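Local coordinates for Oxidored_FMN domain-containing protein ([Pseudomonas] geniculata N1, PDB 6L6J) that probably oxidises the amine 6-hydroxypseudooxynicotine in nicotine breakdown, and binds FMN, a [4Fe-4S] cluster and ADP, at residues S269-E274 with L433-A438; G346-T351 with N563-V568. All coordinates share one frame; numbering follows the deposited sequence.

Contact 1 of 2, residues S269-E274 with L433-A438; sequences SSRFFE and LPRLSA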
loop_
_atom_site.group_PDB
_atom_site.type_symbol
_atom_site.label_atom_id
_atom_site.label_comp_id
_atom_site.label_asym_id
_atom_site.label_seq_id
_atom_site.Cartn_x
_atom_site.Cartn_y
_atom_site.Cartn_z
ATOM N N SER A 269 -0.196 -7.380 3.331
ATOM C CA SER A 269 0.937 -6.697 4.012
ATOM C C SER A 269 2.084 -7.683 4.237
ATOM O O SER A 269 1.787 -8.855 4.483
ATOM C CB SER A 269 0.493 -6.115 5.310
ATOM O OG SER A 269 1.580 -6.036 6.208
ATOM N N SER A 270 3.334 -7.214 4.194
ATOM C CA SER A 270 4.564 -8.037 4.399
ATOM C C SER A 270 4.620 -8.621 5.825
ATOM O O SER A 270 5.333 -9.636 6.005
ATOM C CB SER A 270 5.827 -7.275 4.063
ATOM O OG SER A 270 6.166 -6.338 5.083
ATOM N N ARG A 271 3.914 -8.017 6.793
ATOM C CA ARG A 271 3.747 -8.586 8.169
ATOM C C ARG A 271 3.099 -10.002 8.143
ATOM O O ARG A 271 3.210 -10.742 9.138
ATOM C CB ARG A 271 2.927 -7.631 9.059
ATOM C CG ARG A 271 3.728 -6.460 9.612
ATOM C CD ARG A 271 3.248 -5.966 10.947
ATOM N NE ARG A 271 2.049 -5.147 10.836
ATOM C CZ ARG A 271 1.357 -4.655 11.865
ATOM N NH1 ARG A 271 1.704 -4.912 13.123
ATOM N NH2 ARG A 271 0.311 -3.884 11.621
ATOM N N PHE A 272 2.410 -10.393 7.071
ATOM C CA PHE A 272 1.557 -11.602 7.079
ATOM C C PHE A 272 1.669 -12.405 5.777
ATOM O O PHE A 272 1.311 -13.596 5.812
ATOM C CB PHE A 272 0.124 -11.185 7.397
ATOM C CG PHE A 272 -0.039 -10.544 8.753
ATOM C CD1 PHE A 272 0.107 -11.297 9.912
ATOM C CD2 PHE A 272 -0.314 -9.183 8.874
ATOM C CE1 PHE A 272 -0.041 -10.712 11.162
ATOM C CE2 PHE A 272 -0.461 -8.596 10.123
ATOM C CZ PHE A 272 -0.326 -9.359 11.264
ATOM N N PHE A 273 2.135 -11.811 4.671
ATOM C CA PHE A 273 2.306 -12.531 3.383
ATOM C C PHE A 273 3.741 -12.344 2.899
ATOM O O PHE A 273 4.345 -11.414 3.376
ATOM C CB PHE A 273 1.228 -12.052 2.408
ATOM C CG PHE A 273 -0.185 -12.200 2.919
ATOM C CD1 PHE A 273 -0.704 -11.293 3.831
ATOM C CD2 PHE A 273 -1.005 -13.238 2.487
ATOM C CE1 PHE A 273 -2.009 -11.420 4.302
ATOM C CE2 PHE A 273 -2.304 -13.367 2.960
ATOM C CZ PHE A 273 -2.807 -12.458 3.870
ATOM N N GLU A 274 4.262 -13.233 2.045
ATOM C CA GLU A 274 5.491 -12.992 1.218
ATOM C C GLU A 274 5.144 -13.202 -0.262
ATOM O O GLU A 274 3.962 -13.446 -0.569
ATOM C CB GLU A 274 6.680 -13.854 1.690
ATOM C CG GLU A 274 8.100 -13.311 1.309
ATOM C CD GLU A 274 8.563 -11.919 1.765
ATOM O OE1 GLU A 274 7.760 -11.161 2.353
ATOM O OE2 GLU A 274 9.715 -11.578 1.535
ATOM N N LEU A 433 12.297 -6.594 14.906
ATOM C CA LEU A 433 11.047 -6.951 15.633
ATOM C C LEU A 433 10.223 -7.906 14.774
ATOM O O LEU A 433 10.277 -7.850 13.547
ATOM C CB LEU A 433 10.235 -5.693 15.944
ATOM C CG LEU A 433 10.829 -4.743 16.976
ATOM C CD1 LEU A 433 9.966 -3.501 17.084
ATOM C CD2 LEU A 433 10.982 -5.420 18.327
ATOM N N PRO A 434 9.397 -8.792 15.371
ATOM C CA PRO A 434 8.649 -9.776 14.594
ATOM C C PRO A 434 7.746 -9.121 13.535
ATOM O O PRO A 434 7.023 -8.186 13.835
ATOM C CB PRO A 434 7.799 -10.515 15.638
ATOM C CG PRO A 434 8.520 -10.281 16.939
ATOM C CD PRO A 434 9.096 -8.884 16.809
ATOM N N ARG A 435 7.884 -9.643 12.322
ATOM C CA ARG A 435 7.119 -9.431 11.059
ATOM C C ARG A 435 7.365 -8.041 10.472
ATOM O O ARG A 435 6.694 -7.730 9.483
ATOM C CB ARG A 435 5.669 -9.928 11.141
ATOM C CG ARG A 435 4.712 -9.242 12.088
ATOM C CD ARG A 435 3.797 -10.251 12.782
ATOM N NE ARG A 435 3.307 -11.259 11.867
ATOM C CZ ARG A 435 2.735 -12.414 12.199
ATOM N NH1 ARG A 435 2.518 -12.716 13.460
ATOM N NH2 ARG A 435 2.341 -13.256 11.256
ATOM N N LEU A 436 8.442 -7.370 10.886
ATOM C CA LEU A 436 8.841 -6.047 10.347
ATOM C C LEU A 436 10.126 -6.172 9.537
ATOM O O LEU A 436 10.759 -5.156 9.283
ATOM C CB LEU A 436 9.052 -5.069 11.508
ATOM C CG LEU A 436 7.802 -4.498 12.168
ATOM C CD1 LEU A 436 8.169 -3.225 12.900
ATOM C CD2 LEU A 436 6.685 -4.236 11.163
ATOM N N SER A 437 10.482 -7.372 9.106
ATOM C CA SER A 437 11.783 -7.678 8.455
ATOM C C SER A 437 11.907 -6.953 7.116
ATOM O O SER A 437 12.961 -6.309 6.910
ATOM C CB SER A 437 11.972 -9.152 8.284
ATOM O OG SER A 437 13.290 -9.404 7.877
ATOM N N ALA A 438 10.909 -7.094 6.232
ATOM C CA ALA A 438 10.878 -6.470 4.879
ATOM C C ALA A 438 11.107 -4.946 4.937
ATOM O O ALA A 438 11.580 -4.401 3.955
ATOM C CB ALA A 438 9.562 -6.760 4.212
HETATM O O HOH W 1 7.814 -7.395 6.994
#
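The carbonyl oxygen of Arg271 is gripped by the guanidinium of Arg435, and this bond ties together two loops that have no regular secondary structure. Arg435 NE donates to Arg271 O at 2.8 Å with a nearly straight N-H...O angle of 168°. The acceptor lies at the edge of the guanidinium, close to its plane; the second donor, NH2, reaches the same oxygen only weakly. Arg435 can fold back in this way because CG stands between its own N and carbonyl carbon (chi1 66°) and the chain bends again at chi2 and chi3. The guanidinium thus comes to rest obliquely against Phe272, the two planes 38° apart: ring atom CE1 sits over one guanidinium face, 3.4 Å from Arg435 CZ. The far donor, NH1, forms a salt bridge with Asp539.

Nearer the backbone, the aliphatic part of Arg271 crosses that of Arg435 at about a right angle, its CD 3.8 Å from Arg435 CG. The same CD meets Leu436 CD2 at 3.9 Å. The charged end of Arg271 runs on to Glu566, with which NE makes a salt bridge. A CA-H...O contact from Arg271 CA to Arg435 O (3.3 Å) marks where the backbones come close, and a water carries the junction further by donating to both Ser270 OG and Arg435 O while accepting from Ala438 N. Ser270 OG also bonds to Ile345 O.

The contact joins the FMN-oxidoreductase part of the chain to the Rossmann-like part. Segment 269-274 follows helix 263-266, and the turn of type II at Leu433-Leu436 lies between helices 426-430 and 441-450; helix 567-577 packs against Arg271, Phe272 and Arg435, while helix 533-542 flanks Arg271, Leu433 and Pro434.

Contact 2 of 2, residues G346-T351 with N563-V568; sequences GCNACT and NTLEMV. With SF4 (iron/sulfur cluster), chain C; FMN (flavin mononucleotide), chain B.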
loop_
_atom_site.group_PDB
_atom_site.type_symbol
_atom_site.label_atom_id
_atom_site.label_comp_id
_atom_site.label_asym_id
_atom_site.label_seq_id
_atom_site.Cartn_x
_atom_site.Cartn_y
_atom_site.Cartn_z
ATOM N N GLY A 346 5.821 -3.845 1.545
ATOM C CA GLY A 346 4.488 -4.338 1.941
ATOM C C GLY A 346 3.943 -3.668 3.183
ATOM O O GLY A 346 3.193 -4.347 3.891
ATOM N N CYS A 347 4.240 -2.373 3.393
ATOM C CA CYS A 347 3.770 -1.549 4.554
ATOM C C CYS A 347 2.306 -1.163 4.370
ATOM O O CYS A 347 1.660 -0.831 5.403
ATOM C CB CYS A 347 4.581 -0.272 4.735
ATOM S SG CYS A 347 4.601 0.761 3.254
ATOM N N ASN A 348 1.832 -1.193 3.117
ATOM C CA ASN A 348 0.454 -0.812 2.692
ATOM C C ASN A 348 0.125 0.643 3.093
ATOM O O ASN A 348 -1.072 0.962 3.254
ATOM C CB ASN A 348 -0.580 -1.804 3.220
ATOM C CG ASN A 348 -0.686 -3.060 2.379
ATOM O OD1 ASN A 348 0.075 -3.248 1.432
ATOM N ND2 ASN A 348 -1.627 -3.936 2.728
ATOM N N ALA A 349 1.122 1.524 3.172
ATOM C CA ALA A 349 0.915 2.982 3.324
ATOM C C ALA A 349 0.229 3.557 2.065
ATOM O O ALA A 349 -0.467 4.581 2.200
ATOM C CB ALA A 349 2.236 3.657 3.608
ATOM N N CYS A 350 0.420 2.938 0.883
ATOM C CA CYS A 350 -0.289 3.273 -0.392
ATOM C C CYS A 350 -1.794 3.001 -0.230
ATOM O O CYS A 350 -2.629 3.862 -0.539
ATOM C CB CYS A 350 0.272 2.485 -1.578
ATOM S SG CYS A 350 0.532 0.714 -1.277
ATOM N N THR A 351 -2.100 1.824 0.274
ATOM C CA THR A 351 -3.446 1.334 0.659
ATOM C C THR A 351 -4.091 2.320 1.653
ATOM O O THR A 351 -5.322 2.642 1.509
ATOM C CB THR A 351 -3.247 -0.110 1.158
ATOM O OG1 THR A 351 -3.072 -0.899 -0.027
ATOM C CG2 THR A 351 -4.363 -0.651 2.002
ATOM N N ASN A 563 -6.792 0.682 7.580
ATOM C CA ASN A 563 -6.346 1.436 6.380
ATOM C C ASN A 563 -5.181 0.716 5.678
ATOM O O ASN A 563 -5.103 0.796 4.453
ATOM C CB ASN A 563 -5.982 2.879 6.727
ATOM C CG ASN A 563 -7.169 3.694 7.195
ATOM O OD1 ASN A 563 -8.312 3.426 6.807
ATOM N ND2 ASN A 563 -6.901 4.707 8.012
ATOM N N THR A 564 -4.297 0.048 6.418
ATOM C CA THR A 564 -3.191 -0.751 5.847
ATOM C C THR A 564 -3.714 -2.160 5.529
ATOM O O THR A 564 -2.924 -2.974 5.029
ATOM C CB THR A 564 -2.015 -0.799 6.825
ATOM O OG1 THR A 564 -2.493 -1.513 7.961
ATOM C CG2 THR A 564 -1.501 0.570 7.235
ATOM N N LEU A 565 -4.996 -2.431 5.812
ATOM C CA LEU A 565 -5.665 -3.734 5.601
ATOM C C LEU A 565 -4.922 -4.807 6.389
ATOM O O LEU A 565 -4.703 -5.897 5.838
ATOM C CB LEU A 565 -5.672 -4.075 4.115
ATOM C CG LEU A 565 -6.257 -3.012 3.197
ATOM C CD1 LEU A 565 -5.951 -3.357 1.737
ATOM C CD2 LEU A 565 -7.744 -2.860 3.423
ATOM N N GLU A 566 -4.537 -4.503 7.626
ATOM C CA GLU A 566 -3.837 -5.454 8.533
ATOM C C GLU A 566 -4.692 -5.773 9.760
ATOM O O GLU A 566 -4.324 -6.708 10.485
ATOM C CB GLU A 566 -2.477 -4.900 8.955
ATOM C CG GLU A 566 -1.506 -4.755 7.799
ATOM C CD GLU A 566 -0.163 -4.160 8.208
ATOM O OE1 GLU A 566 -0.141 -2.993 8.688
ATOM O OE2 GLU A 566 0.865 -4.866 8.091
ATOM N N MET A 567 -5.795 -5.057 10.005
ATOM C CA MET A 567 -6.559 -5.238 11.275
ATOM C C MET A 567 -6.937 -6.716 11.423
ATOM O O MET A 567 -6.577 -7.310 12.450
ATOM C CB MET A 567 -7.829 -4.386 11.370
ATOM C CG MET A 567 -8.188 -4.113 12.838
ATOM S SD MET A 567 -9.817 -3.400 13.167
ATOM C CE MET A 567 -9.748 -1.975 12.083
ATOM N N VAL A 568 -7.587 -7.288 10.408
ATOM C CA VAL A 568 -8.123 -8.677 10.470
ATOM C C VAL A 568 -6.970 -9.666 10.705
ATOM O O VAL A 568 -7.195 -10.685 11.342
ATOM C CB VAL A 568 -8.929 -9.003 9.202
ATOM C CG1 VAL A 568 -8.045 -8.969 7.956
ATOM C CG2 VAL A 568 -9.658 -10.334 9.304
HETATM FE FE1 SF4 C . 4.805 0.267 1.125
HETATM FE FE2 SF4 C . 5.009 -1.246 -1.485
HETATM FE FE3 SF4 C . 5.306 1.726 -1.423
HETATM FE FE4 SF4 C . 2.594 0.459 -1.019
HETATM S S1 SF4 C . 4.054 0.361 -2.493
HETATM S S2 SF4 C . 3.811 1.817 0.094
HETATM S S3 SF4 C . 3.527 -1.099 0.049
HETATM S S4 SF4 C . 6.235 0.149 -0.441
HETATM N N1 FMN B . -7.584 -3.825 -7.381
HETATM C C2 FMN B . -8.678 -3.566 -8.167
HETATM O O2 FMN B . -9.184 -4.517 -8.772
HETATM N N3 FMN B . -9.218 -2.355 -8.353
HETATM C C4 FMN B . -8.698 -1.271 -7.751
HETATM O O4 FMN B . -9.197 -0.160 -7.920
HETATM C C4A FMN B . -7.524 -1.451 -6.853
HETATM N N5 FMN B . -6.957 -0.401 -6.211
HETATM C C5A FMN B . -5.845 -0.605 -5.469
HETATM C C6 FMN B . -5.213 0.481 -4.868
HETATM C C7 FMN B . -4.067 0.266 -4.128
HETATM C C7M FMN B . -3.446 1.421 -3.444
HETATM C C8 FMN B . -3.491 -1.078 -3.997
HETATM C C8M FMN B . -2.269 -1.339 -3.168
HETATM C C9 FMN B . -4.097 -2.157 -4.584
HETATM C C9A FMN B . -5.253 -1.984 -5.332
HETATM N N10 FMN B . -5.862 -3.068 -5.980
HETATM C C10 FMN B . -6.982 -2.820 -6.734
HETATM C "C1'" FMN B . -5.329 -4.465 -5.893
HETATM C "C2'" FMN B . -4.177 -4.660 -6.860
HETATM O "O2'" FMN B . -4.717 -4.574 -8.167
HETATM C "C3'" FMN B . -3.500 -5.988 -6.703
HETATM O "O3'" FMN B . -4.426 -7.020 -7.046
HETATM C "C4'" FMN B . -2.947 -6.251 -5.303
HETATM O "O4'" FMN B . -2.279 -5.069 -4.800
HETATM C "C5'" FMN B . -2.018 -7.457 -5.293
HETATM O "O5'" FMN B . -0.921 -7.178 -6.146
HETATM P P FMN B . 0.458 -6.577 -5.545
HETATM O O1P FMN B . 0.999 -7.635 -4.611
HETATM O O2P FMN B . 1.272 -6.360 -6.782
HETATM O O3P FMN B . 0.062 -5.291 -4.843
HETATM O O HOH W 2 3.843 -4.308 6.716
HETATM O O HOH W 3 1.892 -1.579 7.811
#
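This is a buried packing contact beside the iron-sulfur cluster, where the cysteine-bearing turn that enters helix 349-355 meets the break between helices 561-564 and 567-577. Cys347 SG binds FE1 of the cluster at 2.2 Å and Cys350 SG binds FE4 at 2.1 Å; Cys344 and Cys362 complete the cluster's ligands. Asn348, between Cys347 and Cys350, faces segment 563-568 instead. Its ND2 donates to Thr564 O at 2.8 Å (N-H...O 162°), an oxygen lying practically in the amide plane, whereas the donor is tilted 31° from the carbonyl plane. The same ND2 also bonds to Ser267 O, and OD1 accepts from Arg321, so both ends of the amide are held and its rotation is fixed. With an alanine at Asn348, Thr564 O would probably lose its side-chain donor and Arg321, an FMN-binding residue, one of its acceptors.

Next to the amide, Asn348 CB packs on Thr564 CB at 4.0 Å. Thr564 OG1 donates to Glu566 OE1 at 2.9 Å, meeting the carboxylate on its anti side. The other oxygen, OE2, is hydrogen-bonded to Ser269 OG and pairs with Arg271 NE. Two waters then link Glu566 to the cluster turn, one bridging OE1 and Cys347 O, the other joining Gly346 O to OE2 by a weak bond.

Thr351 OG1 lies 3.3 Å from FMN C8M. Around this core, Trp263 of helix 263-266 touches both Thr351 and Leu565, and Met355, further along helix 349-355, packs on Asn563 and Leu565.

Overall arrangement
Contacts 1 and 2 have centres 12 Å apart and interlock along the chain, their segments alternating in sequence. They also touch directly: Ser270 N lies 2.9 Å from Gly346 O, a probable hydrogen bond. Glu566 of contact 2 is also met by Ser269 OG of segment 269-274, again a probable hydrogen bond. Segment 269-274 is thus wedged between the cluster turn and the loop at 433-438. Contact 2 holds cluster ligands and edges the flavin; contact 1 stands one shell further out, with the Ser270 side chain about 8 Å from the cluster and Glu274 salt-bridged to the FMN-binding Arg298.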